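Local atomic coordinates of galactan 1,3-beta-galactosidase (Phanerochaete chrysosporium, PDB entry 7BYT), a protein that probably hydrolyses beta-1,3-galactan from its non-reducing end, as an exo-acting family 43 glycoside hydrolase, and binds galactose and calcium. Residues 10-15 against 58-63; 29-34 against 51-56; 82-87 against 243-248; 237-242 against 271-276. All coordinates share one frame; numbering follows the deposited sequence. Where two conformers were deposited one is given.

Contact 1: residues 10-15 against 58-63; sequences TDTAGN and NWSRQN. With NAG (2-acetamido-2-deoxy-beta-D-glucopyranose), chain D.
Asp11 and Thr12, at the head of a type I beta turn running to Gly14, rest against Trp59 and the outer-strand residues Ser60 and Arg61 of the first blade of the five-bladed beta-propeller found in glycosyl hydrolase family 43. This is turn-on-strand packing, away from the galactose and calcium sites. One direct hydrogen bond crosses it, Thr12 N to Trp59 O at 2.9 Å, and the N-H...O angle of 137° makes it a bent one. Waters carry the other polar links: one accepts from Trp59 N and donates to Thr10 O, another accepts from Arg61 N and bonds Thr12 OG1, and a third joins Thr12 OG1 to Ser60 OG. The Asp11 carboxylate shapes the turn from within. Chi1 of 62° places its CG between the backbone N and the carbonyl carbon, where OD1 accepts from Asn15 N at 3.0 Å, met from above the carboxylate plane, and weakly from Ala13 N. OD2 lies 3.5 Å from Arg61 CB but 5.4 Å from Arg61 NH1; the guanidinium forms its salt bridges with Asp37 and Asp64. With an alanine here OD1 is gone, and the backbone N of Asn15, without that acceptor, would probably let the turn shift on the strand. Next to Thr12, Asn58 carries an N-linked sugar, its ND2 bonded covalently to NAG C1 at 1.4 Å.

Contact 2: residues 29-34 against 51-56; sequences STFYWF and YTSSDL
Phe31 to Trp33 pair with Tyr51 to Ser53 as the two middle strands of the first propeller blade, an antiparallel beta hairpin whose segment axes come within 4.7 Å at 155°. Two hydrogen-bonded pairs satisfy the facing backbone groups. In one, Phe31 N gives to Ser53 O at 2.9 Å, almost straight at 169°, and Ser53 N returns a bond to Phe31 O. In the other, Trp33 N reaches Tyr51 O at 2.8 Å and Tyr51 N reaches Trp33 O. Tyr32 and Thr52 between them form a non-hydrogen-bonded pair, and their backbones bond outward, to Leu25 and Ser60. Where the strands part, one water donates to both Ser29 O and Ser54 O. Side-chain polar ends find partners too: Thr52 OG1 takes Gln62 NE2, Tyr51 OH meets Gln18 N, and in one of two conformers Ser53 OG accepts from Leu56 N at 3.0 Å, an ST motif seen in that copy. Leu56 itself lies over the face of the Phe31 ring, with CD2 4.0 Å from the ring centroid in a CH-pi contact. A serine in place of Phe31 would probably leave the Leu56 methyl without its apolar surface and open a gap beside it. On the opposite sheet face Tyr32 and Thr52 lie side by side, pointing the same way, with Thr52 CG2 3.4 Å from Tyr32 CE2.

Contact 3: residues 82-87 against 243-248; sequences RPKVIF and NAFDLP. With GLA (alpha-D-galactopyranose), chain F.
The galactose pocket at the centre of the five-bladed propeller is where Arg82, on the inner strand of the second blade, meets Asn243 and Ala244, on the inner strand of the fifth. The segment axes approach no closer than 8.8 Å, so these strands do not pair, and side chains and a water span the gap. Arg82 runs extended from CG to NE and divides its guanidinium between sugar and protein. NE gives to GLA O3 at 3.0 Å and NH2 to GLA O2 at 2.9 Å, while NH1 points to Asn243 O at 3.0 Å, on a lone pair in the carbonyl plane. This last bond would limit rotation of the group and so fix the two sugar-facing nitrogens. Glu81, Asp137 and Gly207 also hydrogen-bond the galactose, and Gln242 lies against it. A water in the guanidinium plane accepts from Arg82 NH1 and from Lys84 NZ and donates to Ala244 O. Bends at chi2 and chi4 fold Lys84 back, and its NZ also gives to Pro83 O and to Ala22 O of the first blade. Across the gap, Ala244 and Phe245 both face Met256, a classic beta bulge. Asn243 ND2 bonds the syn lone pair of Asp246 OD2 and also reaches Ala188 O. Farther along the strands, Lys84 CD meets the edge of the Phe245 ring, 3.9 Å from CD1.

Contact 4: residues 237-242 against 271-276; sequences RTWYSQ and IWYPLD. With GLA (alpha-D-galactopyranose), chain F.
Ser241 and Ile271 make the tightest approach here, CB to CB at 3.6 Å, within the fifth propeller blade: the chain entering its inner strand packs against the third strand. Beside them Trp239 CB touches Tyr273 CE2 at 3.9 Å. The indole and phenol rings meet obliquely, the five-membered ring centroid 5.8 Å from that of Tyr273 and the planes at 73°. No direct hydrogen bond crosses between the segments; a water donates to Trp239 O and bonds Tyr273 OH, 2.7 Å from each. One shell out, residues 237-240 all have positive phi and psi, a left-handed helical turn held weakly by Ser241 N to Arg237 O at 3.2 Å. Chi1 of 72° sets Ser241 OG between its backbone N and carbonyl carbon, from where it gives to Thr238 O at 2.7 Å; Tyr255 OH is a further partner. Arg259 bonds the carbonyls of Trp239 and Tyr240 from the neighbouring strand. Beyond the turn, extended Gln242 carries its amide to the galactose, NE2 weakly bonding GLA O2 at 3.0 Å, and Trp260 NE1 bonds OE1. The direct contact across the segments is apolar, with one water as its polar link; this packing is consistent with a fixed turn leading into Gln242, whose amide reaches the sugar.

How the contacts relate
From the N terminus, residues 10-15 open contact 1, which closes on 58-63 after bringing the chain through the inner and two middle strands of the first blade. Contact 2 is nested in that loop; the two share one sheet, where Ser60 N bonds Thr52 O. Contacts 3 and 4 follow in series and cross each other, since 237-242 falls between 82-87 and 243-248, and 271-276 comes last. Contact 3 closes the long excursion from second to fifth blade; contact 4 closes a short one within the fifth. Trp272 packs on Trp33 and Trp59, joining first and fifth blades, while Phe34 on Val85 joins first and second. Contacts 3 and 4 converge on the galactose.

Contact 1: residues 10-15 against 58-63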
# COMPACT_ATOMS: atom_id res chain seq x y z
N THR A 10 -6.41 -10.00 7.75
CA THR A 10 -5.99 -11.04 8.67
C THR A 10 -5.56 -12.26 7.87
O THR A 10 -6.00 -12.46 6.73
CB THR A 10 -7.12 -11.44 9.64
OG1 THR A 10 -8.30 -11.78 8.90
CG2 THR A 10 -7.44 -10.30 10.62
N ASP A 11 -4.70 -13.07 8.48
CA ASP A 11 -4.18 -14.28 7.84
C ASP A 11 -5.13 -15.46 8.09
O ASP A 11 -6.21 -15.30 8.67
CB ASP A 11 -2.72 -14.52 8.25
CG ASP A 11 -2.54 -14.74 9.75
OD1 ASP A 11 -3.50 -15.15 10.44
OD2 ASP A 11 -1.42 -14.50 10.25
N THR A 12 -4.72 -16.66 7.65
CA THR A 12 -5.57 -17.84 7.79
C THR A 12 -5.79 -18.22 9.25
O THR A 12 -6.76 -18.92 9.56
CB THR A 12 -5.01 -19.05 7.04
OG1 THR A 12 -3.66 -19.30 7.43
CG2 THR A 12 -5.05 -18.82 5.55
N ALA A 13 -4.93 -17.76 10.15
CA ALA A 13 -5.09 -18.00 11.57
C ALA A 13 -5.95 -16.94 12.24
O ALA A 13 -6.20 -17.04 13.44
CB ALA A 13 -3.73 -18.08 12.26
N GLY A 14 -6.42 -15.95 11.48
CA GLY A 14 -7.23 -14.88 12.02
C GLY A 14 -6.44 -13.76 12.65
O GLY A 14 -7.03 -12.93 13.35
N ASN A 15 -5.14 -13.69 12.43
CA ASN A 15 -4.30 -12.68 13.07
C ASN A 15 -4.01 -11.55 12.09
O ASN A 15 -3.87 -11.78 10.89
CB ASN A 15 -2.98 -13.30 13.53
CG ASN A 15 -3.17 -14.49 14.45
OD1 ASN A 15 -4.03 -14.48 15.35
ND2 ASN A 15 -2.39 -15.53 14.23
N ASN A 58 -5.82 -14.73 0.37
CA ASN A 58 -5.87 -15.65 1.50
C ASN A 58 -4.43 -15.99 1.89
O ASN A 58 -3.81 -16.86 1.28
CB ASN A 58 -6.67 -16.87 1.06
CG ASN A 58 -6.64 -18.02 2.05
OD1 ASN A 58 -6.61 -17.82 3.26
ND2 ASN A 58 -6.67 -19.25 1.51
N TRP A 59 -3.91 -15.31 2.90
CA TRP A 59 -2.49 -15.36 3.25
C TRP A 59 -2.27 -16.26 4.46
O TRP A 59 -2.94 -16.12 5.48
CB TRP A 59 -1.97 -13.96 3.57
CG TRP A 59 -1.99 -13.08 2.38
CD1 TRP A 59 -2.95 -12.17 2.03
CD2 TRP A 59 -1.01 -13.05 1.33
NE1 TRP A 59 -2.63 -11.58 0.84
CE2 TRP A 59 -1.44 -12.09 0.39
CE3 TRP A 59 0.19 -13.73 1.11
CZ2 TRP A 59 -0.71 -11.80 -0.77
CZ3 TRP A 59 0.91 -13.45 -0.03
CH2 TRP A 59 0.46 -12.49 -0.96
N SER A 60 -1.31 -17.18 4.34
CA SER A 60 -0.89 -18.04 5.44
C SER A 60 0.44 -17.53 5.98
O SER A 60 1.41 -17.41 5.23
CB SER A 60 -0.69 -19.47 4.92
OG SER A 60 -1.92 -20.04 4.49
N ARG A 61 0.49 -17.26 7.28
CA ARG A 61 1.74 -16.81 7.87
C ARG A 61 2.69 -17.99 8.04
O ARG A 61 2.32 -19.03 8.62
CB ARG A 61 1.52 -16.11 9.21
CG ARG A 61 2.77 -15.37 9.63
CD ARG A 61 2.63 -14.50 10.83
NE ARG A 61 3.86 -13.73 11.02
CZ ARG A 61 3.96 -12.63 11.76
NH1 ARG A 61 2.89 -12.15 12.38
NH2 ARG A 61 5.14 -12.03 11.89
N GLN A 62 3.91 -17.84 7.52
CA GLN A 62 4.97 -18.82 7.70
C GLN A 62 5.91 -18.35 8.81
O GLN A 62 5.70 -17.32 9.44
CB GLN A 62 5.75 -19.02 6.39
CG GLN A 62 4.89 -19.33 5.18
CD GLN A 62 4.08 -20.61 5.36
OE1 GLN A 62 4.51 -21.55 6.04
NE2 GLN A 62 2.90 -20.65 4.75
N ASN A 63 6.98 -19.12 9.03
CA ASN A 63 8.04 -18.67 9.91
C ASN A 63 8.56 -17.31 9.43
O ASN A 63 8.62 -17.04 8.23
CB ASN A 63 9.21 -19.66 9.83
CG ASN A 63 9.79 -19.81 8.40
OD1 ASN A 63 9.32 -20.62 7.61
ND2 ASN A 63 10.83 -19.02 8.08
C1 NAG D . -6.66 -20.52 2.20
C2 NAG D . -7.71 -21.44 1.57
C3 NAG D . -7.68 -22.82 2.25
C4 NAG D . -6.26 -23.39 2.25
C5 NAG D . -5.31 -22.38 2.88
C6 NAG D . -3.86 -22.83 2.90
C7 NAG D . -9.85 -20.73 0.60
C8 NAG D . -11.18 -20.10 0.87
N2 NAG D . -9.04 -20.86 1.66
O3 NAG D . -8.55 -23.70 1.56
O4 NAG D . -6.22 -24.61 2.97
O5 NAG D . -5.36 -21.14 2.15
O6 NAG D . -3.41 -23.18 1.60
O7 NAG D . -9.52 -21.11 -0.52
O HOH W 1 -5.78 -13.70 4.38
O HOH W 2 -0.16 -12.29 11.04
O HOH W 3 -1.79 -17.89 8.94
O HOH W 4 -2.91 -21.81 6.50

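Contact 2: residues 29-34 against 51-56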
# COMPACT_ATOMS: atom_id res chain seq x y z
N SER A 29 3.48 -20.94 -8.61
CA SER A 29 2.36 -20.02 -8.61
C SER A 29 2.03 -19.54 -7.20
O SER A 29 0.90 -19.11 -6.93
CB SER A 29 1.13 -20.63 -9.29
OG SER A 29 0.59 -21.68 -8.50
N THR A 30 2.99 -19.63 -6.29
CA THR A 30 2.83 -19.17 -4.91
C THR A 30 3.43 -17.78 -4.78
O THR A 30 4.55 -17.54 -5.24
CB THR A 30 3.52 -20.12 -3.94
OG1 THR A 30 2.95 -21.43 -4.09
CG2 THR A 30 3.33 -19.67 -2.50
N PHE A 31 2.69 -16.87 -4.17
CA PHE A 31 3.20 -15.54 -3.88
C PHE A 31 3.72 -15.51 -2.45
O PHE A 31 3.03 -15.94 -1.52
CB PHE A 31 2.10 -14.50 -4.08
CG PHE A 31 1.62 -14.43 -5.50
CD1 PHE A 31 2.32 -13.69 -6.43
CD2 PHE A 31 0.51 -15.15 -5.90
CE1 PHE A 31 1.90 -13.64 -7.75
CE2 PHE A 31 0.09 -15.10 -7.22
CZ PHE A 31 0.78 -14.35 -8.14
N TYR A 32 4.96 -15.05 -2.29
CA TYR A 32 5.59 -14.84 -1.00
C TYR A 32 5.60 -13.34 -0.73
O TYR A 32 6.13 -12.57 -1.55
CB TYR A 32 7.01 -15.40 -1.00
CG TYR A 32 7.03 -16.91 -1.06
CD1 TYR A 32 6.80 -17.58 -2.26
CD2 TYR A 32 7.25 -17.65 0.09
CE1 TYR A 32 6.79 -18.98 -2.30
CE2 TYR A 32 7.24 -19.03 0.05
CZ TYR A 32 7.02 -19.68 -1.14
OH TYR A 32 7.02 -21.06 -1.15
N TRP A 33 5.02 -12.94 0.39
CA TRP A 33 4.95 -11.54 0.79
C TRP A 33 5.84 -11.38 2.01
O TRP A 33 5.55 -11.94 3.08
CB TRP A 33 3.49 -11.20 1.09
CG TRP A 33 3.21 -9.79 1.57
CD1 TRP A 33 4.09 -8.75 1.69
CD2 TRP A 33 1.94 -9.30 2.00
NE1 TRP A 33 3.43 -7.63 2.16
CE2 TRP A 33 2.11 -7.95 2.37
CE3 TRP A 33 0.67 -9.88 2.11
CZ2 TRP A 33 1.06 -7.16 2.83
CZ3 TRP A 33 -0.38 -9.10 2.57
CH2 TRP A 33 -0.17 -7.75 2.93
N PHE A 34 6.93 -10.63 1.84
CA PHE A 34 7.83 -10.27 2.92
C PHE A 34 7.50 -8.85 3.37
O PHE A 34 7.21 -7.99 2.54
CB PHE A 34 9.28 -10.30 2.44
CG PHE A 34 9.69 -11.61 1.86
CD1 PHE A 34 10.22 -12.60 2.66
CD2 PHE A 34 9.50 -11.88 0.51
CE1 PHE A 34 10.58 -13.83 2.13
CE2 PHE A 34 9.84 -13.11 -0.03
CZ PHE A 34 10.39 -14.08 0.78
N TYR A 51 4.58 -14.37 4.40
CA TYR A 51 3.25 -14.92 4.17
C TYR A 51 3.18 -15.49 2.76
O TYR A 51 3.84 -14.99 1.84
CB TYR A 51 2.17 -13.83 4.27
CG TYR A 51 2.04 -13.18 5.64
CD1 TYR A 51 2.91 -12.17 6.04
CD2 TYR A 51 1.02 -13.56 6.52
CE1 TYR A 51 2.78 -11.57 7.28
CE2 TYR A 51 0.88 -12.95 7.77
CZ TYR A 51 1.77 -11.96 8.14
OH TYR A 51 1.65 -11.35 9.37
N THR A 52 2.35 -16.51 2.57
CA THR A 52 2.15 -17.12 1.27
C THR A 52 0.68 -17.12 0.87
O THR A 52 -0.21 -17.19 1.72
CB THR A 52 2.67 -18.58 1.22
OG1 THR A 52 2.00 -19.37 2.21
CG2 THR A 52 4.16 -18.62 1.48
N SER A 53 0.44 -17.09 -0.43
CA SER A 53 -0.92 -17.19 -0.94
C SER A 53 -0.88 -17.69 -2.37
O SER A 53 0.13 -17.55 -3.07
CB SER A 53 -1.67 -15.86 -0.85
OG SER A 53 -1.33 -15.02 -1.93
N SER A 54 -1.99 -18.29 -2.80
CA SER A 54 -2.18 -18.66 -4.19
C SER A 54 -2.96 -17.61 -4.97
O SER A 54 -2.98 -17.67 -6.20
CB SER A 54 -2.94 -19.98 -4.28
OG SER A 54 -4.22 -19.84 -3.69
N ASP A 55 -3.62 -16.68 -4.28
CA ASP A 55 -4.61 -15.84 -4.94
C ASP A 55 -4.50 -14.37 -4.57
O ASP A 55 -5.37 -13.59 -4.96
CB ASP A 55 -6.02 -16.35 -4.62
CG ASP A 55 -6.31 -16.38 -3.11
OD1 ASP A 55 -5.50 -15.87 -2.30
OD2 ASP A 55 -7.37 -16.91 -2.74
N LEU A 56 -3.46 -13.98 -3.83
CA LEU A 56 -3.22 -12.62 -3.37
C LEU A 56 -4.26 -12.12 -2.37
O LEU A 56 -4.32 -10.91 -2.10
CB LEU A 56 -3.06 -11.63 -4.54
CG LEU A 56 -1.80 -11.86 -5.38
CD1 LEU A 56 -1.82 -11.00 -6.65
CD2 LEU A 56 -0.55 -11.59 -4.56
O HOH W 5 -1.68 -19.41 -7.80

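Contact 3: residues 82-87 against 243-248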
# COMPACT_ATOMS: atom_id res chain seq x y z
N ARG A 82 11.41 -2.18 4.38
CA ARG A 82 11.24 -2.43 2.95
C ARG A 82 12.04 -3.63 2.44
O ARG A 82 12.82 -3.51 1.48
CB ARG A 82 11.54 -1.17 2.15
CG ARG A 82 10.56 -0.03 2.53
CD ARG A 82 10.76 1.24 1.70
NE ARG A 82 9.80 2.26 2.12
CZ ARG A 82 8.55 2.34 1.65
NH1 ARG A 82 8.11 1.44 0.77
NH2 ARG A 82 7.73 3.29 2.07
N PRO A 83 11.85 -4.81 3.02
CA PRO A 83 12.59 -5.99 2.55
C PRO A 83 12.16 -6.34 1.13
O PRO A 83 11.02 -6.12 0.72
CB PRO A 83 12.16 -7.08 3.53
CG PRO A 83 10.76 -6.67 3.94
CD PRO A 83 10.85 -5.16 4.05
N LYS A 84 13.10 -6.90 0.38
CA LYS A 84 12.87 -7.36 -0.98
C LYS A 84 13.67 -8.63 -1.17
O LYS A 84 14.77 -8.75 -0.64
CB LYS A 84 13.38 -6.33 -2.00
CG LYS A 84 12.82 -4.91 -1.83
CD LYS A 84 11.39 -4.82 -2.36
CE LYS A 84 10.69 -3.54 -1.88
NZ LYS A 84 10.12 -3.67 -0.51
N VAL A 85 13.12 -9.59 -1.92
CA VAL A 85 13.79 -10.87 -2.14
C VAL A 85 13.77 -11.21 -3.62
O VAL A 85 12.71 -11.15 -4.26
CB VAL A 85 13.14 -12.02 -1.33
CG1 VAL A 85 13.84 -13.34 -1.64
CG2 VAL A 85 13.20 -11.73 0.15
N ILE A 86 14.93 -11.61 -4.15
CA ILE A 86 15.01 -12.17 -5.49
C ILE A 86 15.79 -13.47 -5.45
O ILE A 86 16.60 -13.71 -4.54
CB ILE A 86 15.62 -11.19 -6.52
CG1 ILE A 86 17.01 -10.72 -6.06
CG2 ILE A 86 14.68 -10.01 -6.77
CD1 ILE A 86 17.71 -9.90 -7.15
N PHE A 87 15.53 -14.33 -6.42
CA PHE A 87 16.19 -15.62 -6.51
C PHE A 87 17.39 -15.52 -7.45
O PHE A 87 17.26 -15.04 -8.58
CB PHE A 87 15.23 -16.68 -7.04
CG PHE A 87 15.82 -18.06 -7.11
CD1 PHE A 87 16.14 -18.75 -5.96
CD2 PHE A 87 16.04 -18.67 -8.34
CE1 PHE A 87 16.67 -20.02 -6.02
CE2 PHE A 87 16.56 -19.95 -8.41
CZ PHE A 87 16.88 -20.62 -7.25
N ASN A 243 3.92 3.98 -2.19
CA ASN A 243 4.38 2.79 -2.93
C ASN A 243 5.17 1.87 -2.04
O ASN A 243 5.98 2.32 -1.21
CB ASN A 243 5.27 3.24 -4.09
CG ASN A 243 5.47 2.17 -5.12
OD1 ASN A 243 4.53 1.48 -5.51
ND2 ASN A 243 6.71 2.03 -5.59
N ALA A 244 4.99 0.57 -2.28
CA ALA A 244 5.82 -0.44 -1.63
C ALA A 244 6.35 -1.44 -2.65
O ALA A 244 7.55 -1.74 -2.66
CB ALA A 244 5.05 -1.17 -0.52
N PHE A 245 5.48 -1.97 -3.50
CA PHE A 245 5.90 -2.96 -4.48
C PHE A 245 4.99 -2.88 -5.69
O PHE A 245 3.78 -2.70 -5.56
CB PHE A 245 5.88 -4.38 -3.90
CG PHE A 245 6.72 -5.33 -4.67
CD1 PHE A 245 8.08 -5.41 -4.43
CD2 PHE A 245 6.17 -6.11 -5.67
CE1 PHE A 245 8.88 -6.28 -5.15
CE2 PHE A 245 6.97 -6.98 -6.41
CZ PHE A 245 8.32 -7.06 -6.15
N ASP A 246 5.58 -3.03 -6.88
CA ASP A 246 4.85 -2.94 -8.13
C ASP A 246 5.02 -4.27 -8.86
O ASP A 246 6.11 -4.58 -9.36
CB ASP A 246 5.38 -1.75 -8.93
CG ASP A 246 5.43 -0.51 -8.07
OD1 ASP A 246 4.35 -0.13 -7.54
OD2 ASP A 246 6.53 0.03 -7.85
N LEU A 247 3.95 -5.07 -8.87
CA LEU A 247 4.02 -6.47 -9.28
C LEU A 247 3.45 -6.60 -10.69
O LEU A 247 2.30 -6.22 -10.92
CB LEU A 247 3.20 -7.32 -8.32
CG LEU A 247 3.18 -8.83 -8.59
CD1 LEU A 247 4.55 -9.45 -8.30
CD2 LEU A 247 2.11 -9.52 -7.77
N PRO A 248 4.19 -7.16 -11.64
CA PRO A 248 3.62 -7.36 -12.98
C PRO A 248 2.45 -8.34 -12.93
O PRO A 248 2.41 -9.25 -12.10
CB PRO A 248 4.79 -7.95 -13.78
CG PRO A 248 6.01 -7.65 -12.99
CD PRO A 248 5.59 -7.62 -11.56
C1 GLA F . 8.88 7.10 4.75
C2 GLA F . 9.66 5.89 4.27
C3 GLA F . 9.44 4.74 5.24
C4 GLA F . 9.96 5.15 6.62
C5 GLA F . 9.29 6.47 7.04
C6 GLA F . 9.88 7.02 8.35
O1 GLA F . 7.48 6.76 4.85
O2 GLA F . 9.21 5.57 2.95
O3 GLA F . 10.07 3.54 4.79
O4 GLA F . 11.40 5.27 6.63
O5 GLA F . 9.41 7.48 6.03
O6 GLA F . 11.20 7.53 8.12
O HOH W 6 9.18 -0.92 -0.57

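Contact 4: residues 237-242 against 271-276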
# COMPACT_ATOMS: atom_id res chain seq x y z
N ARG A 237 -3.38 12.04 -2.90
CA ARG A 237 -2.14 11.56 -2.27
C ARG A 237 -1.99 10.06 -2.46
O ARG A 237 -1.81 9.30 -1.50
CB ARG A 237 -2.05 11.97 -0.79
CG ARG A 237 -2.38 13.46 -0.56
CD ARG A 237 -2.40 13.83 0.93
NE ARG A 237 -3.44 13.08 1.63
CZ ARG A 237 -3.50 12.96 2.95
NH1 ARG A 237 -2.60 13.54 3.71
NH2 ARG A 237 -4.47 12.24 3.49
N THR A 238 -2.08 9.62 -3.72
CA THR A 238 -2.04 8.20 -4.08
C THR A 238 -3.15 7.43 -3.37
O THR A 238 -2.94 6.33 -2.86
CB THR A 238 -0.65 7.57 -3.87
OG1 THR A 238 0.38 8.52 -4.20
CG2 THR A 238 -0.47 6.35 -4.78
N TRP A 239 -4.35 8.01 -3.34
CA TRP A 239 -5.47 7.41 -2.62
C TRP A 239 -5.06 7.07 -1.19
O TRP A 239 -5.38 6.01 -0.65
CB TRP A 239 -6.03 6.21 -3.37
CG TRP A 239 -6.60 6.58 -4.71
CD1 TRP A 239 -6.04 6.34 -5.93
CD2 TRP A 239 -7.83 7.26 -4.95
NE1 TRP A 239 -6.85 6.84 -6.93
CE2 TRP A 239 -7.96 7.41 -6.35
CE3 TRP A 239 -8.84 7.77 -4.12
CZ2 TRP A 239 -9.06 8.03 -6.94
CZ3 TRP A 239 -9.94 8.37 -4.71
CH2 TRP A 239 -10.03 8.50 -6.11
N TYR A 240 -4.32 8.00 -0.58
CA TYR A 240 -3.76 7.87 0.77
C TYR A 240 -2.93 6.59 0.91
O TYR A 240 -3.29 5.64 1.62
CB TYR A 240 -4.85 7.92 1.85
CG TYR A 240 -4.38 8.29 3.25
CD1 TYR A 240 -3.08 8.03 3.70
CD2 TYR A 240 -5.25 8.92 4.12
CE1 TYR A 240 -2.68 8.37 4.98
CE2 TYR A 240 -4.86 9.28 5.40
CZ TYR A 240 -3.58 9.01 5.82
OH TYR A 240 -3.21 9.38 7.10
N SER A 241 -1.78 6.61 0.25
CA SER A 241 -0.86 5.48 0.36
C SER A 241 0.53 5.93 -0.08
O SER A 241 0.73 7.05 -0.55
CB SER A 241 -1.35 4.27 -0.46
OG SER A 241 -1.19 4.53 -1.85
N GLN A 242 1.48 5.01 0.08
CA GLN A 242 2.84 5.19 -0.41
C GLN A 242 3.29 3.88 -1.04
O GLN A 242 3.08 2.81 -0.47
CB GLN A 242 3.78 5.56 0.74
CG GLN A 242 5.20 5.84 0.28
CD GLN A 242 6.15 6.16 1.42
OE1 GLN A 242 5.97 5.68 2.55
NE2 GLN A 242 7.19 6.95 1.13
N ILE A 271 -2.82 -0.90 0.74
CA ILE A 271 -3.57 -0.27 -0.34
C ILE A 271 -3.06 -0.91 -1.62
O ILE A 271 -1.97 -0.59 -2.10
CB ILE A 271 -3.35 1.25 -0.34
CG1 ILE A 271 -3.67 1.85 1.03
CG2 ILE A 271 -4.17 1.89 -1.45
CD1 ILE A 271 -5.06 1.54 1.59
N TRP A 272 -3.83 -1.87 -2.14
CA TRP A 272 -3.47 -2.63 -3.33
C TRP A 272 -4.52 -2.39 -4.40
O TRP A 272 -5.71 -2.61 -4.16
CB TRP A 272 -3.45 -4.13 -3.02
CG TRP A 272 -2.32 -4.60 -2.16
CD1 TRP A 272 -1.45 -3.84 -1.42
CD2 TRP A 272 -1.94 -5.96 -1.95
NE1 TRP A 272 -0.56 -4.66 -0.76
CE2 TRP A 272 -0.84 -5.96 -1.08
CE3 TRP A 272 -2.43 -7.19 -2.42
CZ2 TRP A 272 -0.21 -7.13 -0.66
CZ3 TRP A 272 -1.82 -8.35 -2.01
CH2 TRP A 272 -0.71 -8.32 -1.15
N TYR A 273 -4.08 -1.94 -5.58
CA TYR A 273 -4.98 -1.62 -6.67
C TYR A 273 -4.40 -2.13 -7.97
O TYR A 273 -3.17 -2.24 -8.11
CB TYR A 273 -5.15 -0.10 -6.82
CG TYR A 273 -5.94 0.58 -5.73
CD1 TYR A 273 -7.21 0.12 -5.38
CD2 TYR A 273 -5.44 1.70 -5.09
CE1 TYR A 273 -7.95 0.76 -4.40
CE2 TYR A 273 -6.17 2.35 -4.10
CZ TYR A 273 -7.42 1.88 -3.77
OH TYR A 273 -8.12 2.53 -2.79
N PRO A 274 -5.24 -2.41 -8.97
CA PRO A 274 -4.70 -2.64 -10.32
C PRO A 274 -3.95 -1.41 -10.80
O PRO A 274 -4.35 -0.27 -10.55
CB PRO A 274 -5.96 -2.88 -11.16
CG PRO A 274 -7.06 -3.20 -10.18
CD PRO A 274 -6.71 -2.40 -8.94
N LEU A 275 -2.84 -1.65 -11.49
CA LEU A 275 -2.06 -0.60 -12.13
C LEU A 275 -2.24 -0.85 -13.63
O LEU A 275 -1.58 -1.72 -14.20
CB LEU A 275 -0.61 -0.72 -11.69
CG LEU A 275 0.33 0.47 -11.83
CD1 LEU A 275 -0.21 1.72 -11.14
CD2 LEU A 275 1.67 0.07 -11.26
N ASP A 276 -3.16 -0.10 -14.22
CA ASP A 276 -3.57 -0.26 -15.61
C ASP A 276 -2.55 0.40 -16.51
O ASP A 276 -2.20 1.57 -16.31
CB ASP A 276 -4.94 0.41 -15.77
CG ASP A 276 -5.44 0.43 -17.22
OD1 ASP A 276 -5.08 -0.44 -18.01
OD2 ASP A 276 -6.25 1.33 -17.54
C1 GLA F . 8.88 7.10 4.75
C2 GLA F . 9.66 5.89 4.27
C3 GLA F . 9.44 4.74 5.24
C4 GLA F . 9.96 5.15 6.62
C5 GLA F . 9.29 6.47 7.04
C6 GLA F . 9.88 7.02 8.35
O1 GLA F . 7.48 6.76 4.85
O2 GLA F . 9.21 5.57 2.95
O3 GLA F . 10.07 3.54 4.79
O4 GLA F . 11.40 5.27 6.63
O5 GLA F . 9.41 7.48 6.03
O6 GLA F . 11.20 7.53 8.12
O HOH W 7 -7.45 4.23 -0.79